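Local atomic coordinates of DNA ligase (Aquifex aeolicus, PDB entry 3QWU), a protein that is probably an ATP-dependent polynucleotide ligase, joining nucleic acid strands by way of an adenylated intermediate, and binds adenosine and calcium ions. Residues E186-F191 with K206-E211; R311-A316 with R335-E340. All blocks are in the same frame, centred on the assembly; numbering follows the deposited sequence.

How the interactions relate
Both interactions set a helix against a strand at the outer edge of a sheet, and neither has a hydrogen bond or salt bridge across it. Interaction 1 belongs to the RNA ligase-like part of the chain; there helix 195-210 meets the edge strand 187-191 not far from the adenosine pocket. Interaction 2 lies in the C-terminal region, away from the adenosine and calcium sites, and joins helix 313-325 to strand 330-340. Each has one buried residue among those that touch, Phe208 or Ala316, with a more exposed margin. A carboxylate and a guanidinium take part in that margin in interaction 1; interaction 2 has a lysine methylene chain instead. Their centres are about 38 Å apart.

Interaction 1: E186-F191 with K206-E211; sequences EILGRF and KRFNEE
The ring of Phe208 receives Glu186 at its edge, near the ring plane: OE1 of Glu186 lies 3.8 Å from CZ of Phe208, with the carboxylate turned 47° from the ring. A carboxylate oxygen beside the C-H rim of a phenyl group is probably a mildly favourable electrostatic contact. Leu188 and Phe208 reach toward each other from opposite directions, and Leu188 meets the ring at the same CZ end. Its CD2 sits 4.0 Å from Phe208 CZ, at an angle that is neither face-on nor edge-on. The other methyl, Leu188 CD1, lies 4.0 Å from NH2 of Arg207, near the guanidinium plane and at its edge. One leucine fork therefore reaches both an aromatic and a cationic neighbour, and the Leu188 and Arg207 side chains run alongside in opposite directions.

The Arg207 chain turns at chi3 (71°), and its NH2 end lies beside Leu188. Glu211 OE2 also lies in the guanidinium plane, but at 3.9 Å from Arg207 NE this is a long ion pair. Glu186 OE2 comes no nearer than 4.7 Å to Arg207 NH2, so attraction between them is probably modest. Glu186 OE1 also makes a weak, long ion pair with Arg213.

Phe208 is buried, and its side chain approaches that of Glu79, an adenosine-binding residue. Strand 187-191 forms an outer edge of the mixed sheet, antiparallel to strand 75-80, with backbone hydrogen bonds between Glu186 and Glu79 and between Leu188 and Val77. Helix 195-210 packs against this edge strand, Leu188 and Phe191 both resting on Ile204, and the contact described here lies at the helix's C-terminal end.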
loop_
_atom_site.group_PDB
_atom_site.type_symbol
_atom_site.label_atom_id
_atom_site.label_comp_id
_atom_site.label_asym_id
_atom_site.label_seq_id
_atom_site.Cartn_x
_atom_site.Cartn_y
_atom_site.Cartn_z
ATOM N N GLU A 186 17.001 6.044 -27.648
ATOM C CA GLU A 186 17.096 7.372 -28.245
ATOM C C GLU A 186 17.980 8.230 -27.358
ATOM O O GLU A 186 17.838 8.186 -26.143
ATOM C CB GLU A 186 15.700 8.033 -28.403
ATOM C CG GLU A 186 15.779 9.553 -28.792
ATOM C CD GLU A 186 14.443 10.237 -29.033
ATOM O OE1 GLU A 186 13.414 9.656 -28.683
ATOM O OE2 GLU A 186 14.410 11.383 -29.561
ATOM N N ILE A 187 18.874 9.043 -27.962
ATOM C CA ILE A 187 19.713 9.953 -27.208
ATOM C C ILE A 187 19.169 11.338 -27.460
ATOM O O ILE A 187 19.066 11.761 -28.624
ATOM C CB ILE A 187 21.146 9.939 -27.640
ATOM C CG1 ILE A 187 21.724 8.512 -27.729
ATOM C CG2 ILE A 187 22.007 10.817 -26.684
ATOM C CD1 ILE A 187 22.361 7.926 -26.414
ATOM N N LEU A 188 18.798 12.052 -26.387
ATOM C CA LEU A 188 18.201 13.391 -26.530
ATOM C C LEU A 188 19.243 14.486 -26.635
ATOM O O LEU A 188 18.985 15.527 -27.244
ATOM C CB LEU A 188 17.266 13.707 -25.370
ATOM C CG LEU A 188 15.914 13.005 -25.379
ATOM C CD1 LEU A 188 15.157 13.288 -26.710
ATOM C CD2 LEU A 188 16.000 11.469 -25.045
ATOM N N GLY A 189 20.409 14.220 -26.034
ATOM C CA GLY A 189 21.561 15.071 -26.133
ATOM C C GLY A 189 22.215 15.281 -24.775
ATOM O O GLY A 189 21.941 14.559 -23.791
ATOM N N ARG A 190 23.101 16.269 -24.748
ATOM C CA ARG A 190 23.964 16.585 -23.624
ATOM C C ARG A 190 23.539 17.913 -23.071
ATOM O O ARG A 190 23.439 18.888 -23.817
ATOM C CB ARG A 190 25.402 16.689 -24.124
ATOM C CG ARG A 190 26.407 16.971 -23.057
ATOM C CD ARG A 190 27.742 16.761 -23.607
ATOM N NE ARG A 190 28.751 16.657 -22.575
ATOM C CZ ARG A 190 29.348 17.688 -22.019
ATOM N NH1 ARG A 190 29.009 18.920 -22.374
ATOM N NH2 ARG A 190 30.277 17.480 -21.083
ATOM N N PHE A 191 23.288 17.958 -21.770
ATOM C CA PHE A 191 22.610 19.114 -21.171
ATOM C C PHE A 191 23.270 19.529 -19.893
ATOM O O PHE A 191 24.032 18.753 -19.312
ATOM C CB PHE A 191 21.130 18.799 -20.875
ATOM C CG PHE A 191 20.302 18.575 -22.108
ATOM C CD1 PHE A 191 19.724 19.643 -22.772
ATOM C CD2 PHE A 191 20.108 17.295 -22.607
ATOM C CE1 PHE A 191 18.982 19.434 -23.944
ATOM C CE2 PHE A 191 19.352 17.077 -23.743
ATOM C CZ PHE A 191 18.793 18.137 -24.415
ATOM N N LYS A 206 7.406 16.599 -21.476
ATOM C CA LYS A 206 6.063 16.914 -21.857
ATOM C C LYS A 206 5.709 16.149 -23.130
ATOM O O LYS A 206 4.638 15.588 -23.231
ATOM C CB LYS A 206 5.951 18.430 -22.125
ATOM C CG LYS A 206 4.561 18.897 -22.547
ATOM C CD LYS A 206 4.613 20.200 -23.273
ATOM C CE LYS A 206 3.225 20.770 -23.530
ATOM N NZ LYS A 206 2.900 20.873 -24.991
ATOM N N ARG A 207 6.629 16.128 -24.103
ATOM C CA ARG A 207 6.393 15.451 -25.386
ATOM C C ARG A 207 6.304 13.903 -25.201
ATOM O O ARG A 207 5.356 13.230 -25.589
ATOM C CB ARG A 207 7.474 15.861 -26.395
ATOM C CG ARG A 207 7.214 15.303 -27.791
ATOM C CD ARG A 207 8.243 15.680 -28.805
ATOM N NE ARG A 207 9.536 15.036 -28.626
ATOM C CZ ARG A 207 10.614 15.593 -28.097
ATOM N NH1 ARG A 207 10.618 16.841 -27.663
ATOM N NH2 ARG A 207 11.723 14.890 -28.039
ATOM N N PHE A 208 7.268 13.362 -24.490
ATOM C CA PHE A 208 7.306 11.948 -24.202
ATOM C C PHE A 208 6.024 11.508 -23.526
ATOM O O PHE A 208 5.433 10.444 -23.809
ATOM C CB PHE A 208 8.537 11.713 -23.255
ATOM C CG PHE A 208 9.772 11.330 -23.957
ATOM C CD1 PHE A 208 9.999 11.731 -25.230
ATOM C CD2 PHE A 208 10.696 10.522 -23.339
ATOM C CE1 PHE A 208 11.134 11.320 -25.918
ATOM C CE2 PHE A 208 11.874 10.121 -23.996
ATOM C CZ PHE A 208 12.100 10.531 -25.281
ATOM N N ASN A 209 5.628 12.317 -22.552
ATOM C CA ASN A 209 4.446 12.031 -21.777
ATOM C C ASN A 209 3.266 12.006 -22.723
ATOM O O ASN A 209 2.478 11.119 -22.663
ATOM C CB ASN A 209 4.180 13.072 -20.654
ATOM C CG ASN A 209 2.958 12.660 -19.767
ATOM O OD1 ASN A 209 2.893 11.554 -19.242
ATOM N ND2 ASN A 209 1.979 13.480 -19.733
ATOM N N GLU A 210 3.152 13.003 -23.589
ATOM C CA GLU A 210 2.089 12.986 -24.570
ATOM C C GLU A 210 2.212 11.841 -25.521
ATOM O O GLU A 210 1.203 11.371 -26.001
ATOM C CB GLU A 210 2.043 14.303 -25.352
ATOM C CG GLU A 210 1.612 15.518 -24.511
ATOM C CD GLU A 210 1.982 16.867 -25.135
ATOM O OE1 GLU A 210 2.633 16.898 -26.188
ATOM O OE2 GLU A 210 1.649 17.933 -24.579
ATOM N N GLU A 211 3.439 11.371 -25.799
ATOM C CA GLU A 211 3.660 10.227 -26.731
ATOM C C GLU A 211 3.577 8.877 -26.012
ATOM O O GLU A 211 3.799 7.844 -26.595
ATOM C CB GLU A 211 5.042 10.324 -27.387
ATOM C CG GLU A 211 5.247 11.513 -28.360
ATOM C CD GLU A 211 6.704 11.673 -28.814
ATOM O OE1 GLU A 211 7.582 11.084 -28.154
ATOM O OE2 GLU A 211 6.956 12.396 -29.821
#

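Interaction 2: R311-A316 with R335-E340; sequences RKKENA and RRLEKE
Leu337 meets the helix with both of its methyl groups. Leu337 CD1 lies 3.7 Å from CB of Ala316, and Leu337 CD2 comes within 3.9 Å of Lys313 CE and 4.1 Å of Lys313 CG. Lys313 and Ala316 are three residues apart, so a single branched side chain bridges them, joining a buried methyl group to an exposed lysine stem. Leu337 holds CG anti to its own backbone nitrogen (chi1 -170°), and its stem leaves the strand towards the helix. Lys313 is extended beyond CG and crosses the leucine at a slant; its methylenes do the touching, and the contact is apolar although the residue carries a charge.

In the next shell, Lys313 also rests on Trp344 and Ala316 on Phe310, on strands 343-352 and 303-310, the other two strands of the sheet. Glu338 starts away from the helix; its carboxylate pairs with Arg336. Arg336 NE to Glu338 OE1 is 2.7 Å, bent at 137°, on the anti side of the oxygen and close to the guanidinium plane. Arg336 NH2 is also modelled on OE1, at a doubtfully short distance. Salt bridges from Arg336 to Glu347 and from Glu340, a long ion pair away from Arg336, to Arg345 tie this network to the adjoining strand.

Asp110 holds the segment 311-315, accepting hydrogen bonds from the backbone nitrogens of Arg311 and Lys312 and from ND2 of Asn315, and links it to helix 106-115. Strand 330-340 is an outer strand of the antiparallel sheet, beside strand 343-352, and a classic beta bulge sets Arg335 and Arg336 opposite Glu347. Helix 313-325 follows strand 303-310, the sheet's other outer strand, and it packs here against Leu337.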
loop_
_atom_site.group_PDB
_atom_site.type_symbol
_atom_site.label_atom_id
_atom_site.label_comp_id
_atom_site.label_asym_id
_atom_site.label_seq_id
_atom_site.Cartn_x
_atom_site.Cartn_y
_atom_site.Cartn_z
ATOM N N ARG A 311 12.937 -19.907 -31.220
ATOM C CA ARG A 311 13.608 -20.726 -32.231
ATOM C C ARG A 311 13.669 -22.193 -31.783
ATOM O O ARG A 311 13.529 -23.100 -32.615
ATOM C CB ARG A 311 15.008 -20.182 -32.502
ATOM C CG ARG A 311 14.971 -18.682 -32.838
ATOM C CD ARG A 311 16.247 -18.172 -33.406
ATOM N NE ARG A 311 16.340 -18.467 -34.830
ATOM C CZ ARG A 311 17.390 -18.172 -35.599
ATOM N NH1 ARG A 311 17.355 -18.504 -36.888
ATOM N NH2 ARG A 311 18.460 -17.560 -35.092
ATOM N N LYS A 312 13.803 -22.420 -30.472
ATOM C CA LYS A 312 13.870 -23.762 -29.944
ATOM C C LYS A 312 12.743 -24.043 -28.961
ATOM O O LYS A 312 12.531 -23.272 -28.017
ATOM C CB LYS A 312 15.170 -23.947 -29.182
ATOM C CG LYS A 312 16.424 -23.892 -30.001
ATOM C CD LYS A 312 17.523 -24.749 -29.319
ATOM C CE LYS A 312 18.894 -24.665 -30.039
ATOM N NZ LYS A 312 19.911 -25.496 -29.307
ATOM N N LYS A 313 12.078 -25.174 -29.139
ATOM C CA LYS A 313 11.121 -25.708 -28.151
ATOM C C LYS A 313 11.688 -25.932 -26.756
ATOM O O LYS A 313 11.089 -25.540 -25.785
ATOM C CB LYS A 313 10.519 -27.036 -28.628
ATOM C CG LYS A 313 9.161 -27.324 -28.032
ATOM C CD LYS A 313 8.824 -28.812 -28.110
ATOM C CE LYS A 313 7.503 -29.116 -27.419
ATOM N NZ LYS A 313 7.295 -30.601 -27.258
ATOM N N GLU A 314 12.829 -26.573 -26.631
ATOM C CA GLU A 314 13.393 -26.776 -25.296
ATOM C C GLU A 314 13.451 -25.432 -24.498
ATOM O O GLU A 314 13.238 -25.418 -23.292
ATOM C CB GLU A 314 14.777 -27.446 -25.379
ATOM C CG GLU A 314 15.955 -26.467 -25.716
ATOM C CD GLU A 314 17.184 -27.164 -26.339
ATOM O OE1 GLU A 314 17.065 -27.632 -27.495
ATOM O OE2 GLU A 314 18.267 -27.225 -25.686
ATOM N N ASN A 315 13.723 -24.333 -25.194
ATOM C CA ASN A 315 13.801 -23.000 -24.595
ATOM C C ASN A 315 12.482 -22.420 -24.078
ATOM O O ASN A 315 12.481 -21.692 -23.081
ATOM C CB ASN A 315 14.439 -22.011 -25.572
ATOM C CG ASN A 315 15.891 -22.290 -25.768
ATOM O OD1 ASN A 315 16.512 -22.906 -24.908
ATOM N ND2 ASN A 315 16.456 -21.821 -26.884
ATOM N N ALA A 316 11.375 -22.774 -24.730
ATOM C CA ALA A 316 10.078 -22.352 -24.266
ATOM C C ALA A 316 9.736 -23.127 -23.049
ATOM O O ALA A 316 9.215 -22.552 -22.099
ATOM C CB ALA A 316 9.042 -22.528 -25.312
ATOM N N ARG A 335 -0.907 -22.442 -22.112
ATOM C CA ARG A 335 -2.092 -22.643 -22.971
ATOM C C ARG A 335 -1.704 -23.307 -24.282
ATOM O O ARG A 335 -2.234 -24.352 -24.614
ATOM C CB ARG A 335 -2.808 -21.340 -23.290
ATOM C CG ARG A 335 -3.081 -20.447 -22.106
ATOM C CD ARG A 335 -3.446 -19.026 -22.572
ATOM N NE ARG A 335 -4.750 -18.942 -23.220
ATOM C CZ ARG A 335 -5.915 -18.766 -22.590
ATOM N NH1 ARG A 335 -5.995 -18.650 -21.256
ATOM N NH2 ARG A 335 -7.025 -18.716 -23.316
ATOM N N ARG A 336 -0.764 -22.710 -25.007
ATOM C CA ARG A 336 -0.371 -23.168 -26.358
ATOM C C ARG A 336 1.162 -23.242 -26.534
ATOM O O ARG A 336 1.879 -22.300 -26.166
ATOM C CB ARG A 336 -0.918 -22.204 -27.431
ATOM C CG ARG A 336 -2.245 -22.566 -28.050
ATOM C CD ARG A 336 -2.654 -21.578 -29.173
ATOM N NE ARG A 336 -1.761 -21.668 -30.335
ATOM C CZ ARG A 336 -1.039 -20.662 -30.857
ATOM N NH1 ARG A 336 -1.086 -19.422 -30.356
ATOM N NH2 ARG A 336 -0.273 -20.902 -31.925
ATOM N N LEU A 337 1.644 -24.361 -27.080
ATOM C CA LEU A 337 3.015 -24.495 -27.561
ATOM C C LEU A 337 2.979 -25.210 -28.907
ATOM O O LEU A 337 2.842 -26.422 -28.987
ATOM C CB LEU A 337 3.895 -25.236 -26.553
ATOM C CG LEU A 337 5.419 -25.246 -26.807
ATOM C CD1 LEU A 337 6.061 -23.845 -27.107
ATOM C CD2 LEU A 337 6.124 -25.899 -25.629
ATOM N N GLU A 338 3.121 -24.423 -29.963
ATOM C CA GLU A 338 2.853 -24.853 -31.330
ATOM C C GLU A 338 3.900 -24.305 -32.320
ATOM O O GLU A 338 4.232 -23.116 -32.283
ATOM C CB GLU A 338 1.516 -24.254 -31.755
ATOM C CG GLU A 338 0.297 -25.122 -31.729
ATOM C CD GLU A 338 -0.796 -24.480 -32.594
ATOM O OE1 GLU A 338 -1.059 -23.252 -32.436
ATOM O OE2 GLU A 338 -1.354 -25.186 -33.458
ATOM N N LYS A 339 4.379 -25.131 -33.238
ATOM C CA LYS A 339 5.115 -24.599 -34.371
ATOM C C LYS A 339 4.311 -23.501 -35.065
ATOM O O LYS A 339 3.097 -23.572 -35.164
ATOM C CB LYS A 339 5.439 -25.682 -35.386
ATOM C CG LYS A 339 6.608 -25.316 -36.271
ATOM C CD LYS A 339 7.917 -25.566 -35.552
ATOM C CE LYS A 339 9.101 -25.175 -36.416
ATOM N NZ LYS A 339 9.156 -23.707 -36.497
ATOM N N GLU A 340 5.005 -22.465 -35.511
ATOM C CA GLU A 340 4.388 -21.326 -36.167
ATOM C C GLU A 340 5.510 -20.720 -36.996
ATOM O O GLU A 340 6.453 -20.133 -36.448
ATOM C CB GLU A 340 3.853 -20.351 -35.118
ATOM C CG GLU A 340 3.061 -19.156 -35.659
ATOM C CD GLU A 340 2.889 -18.050 -34.609
ATOM O OE1 GLU A 340 3.720 -17.097 -34.614
ATOM O OE2 GLU A 340 1.937 -18.141 -33.780
#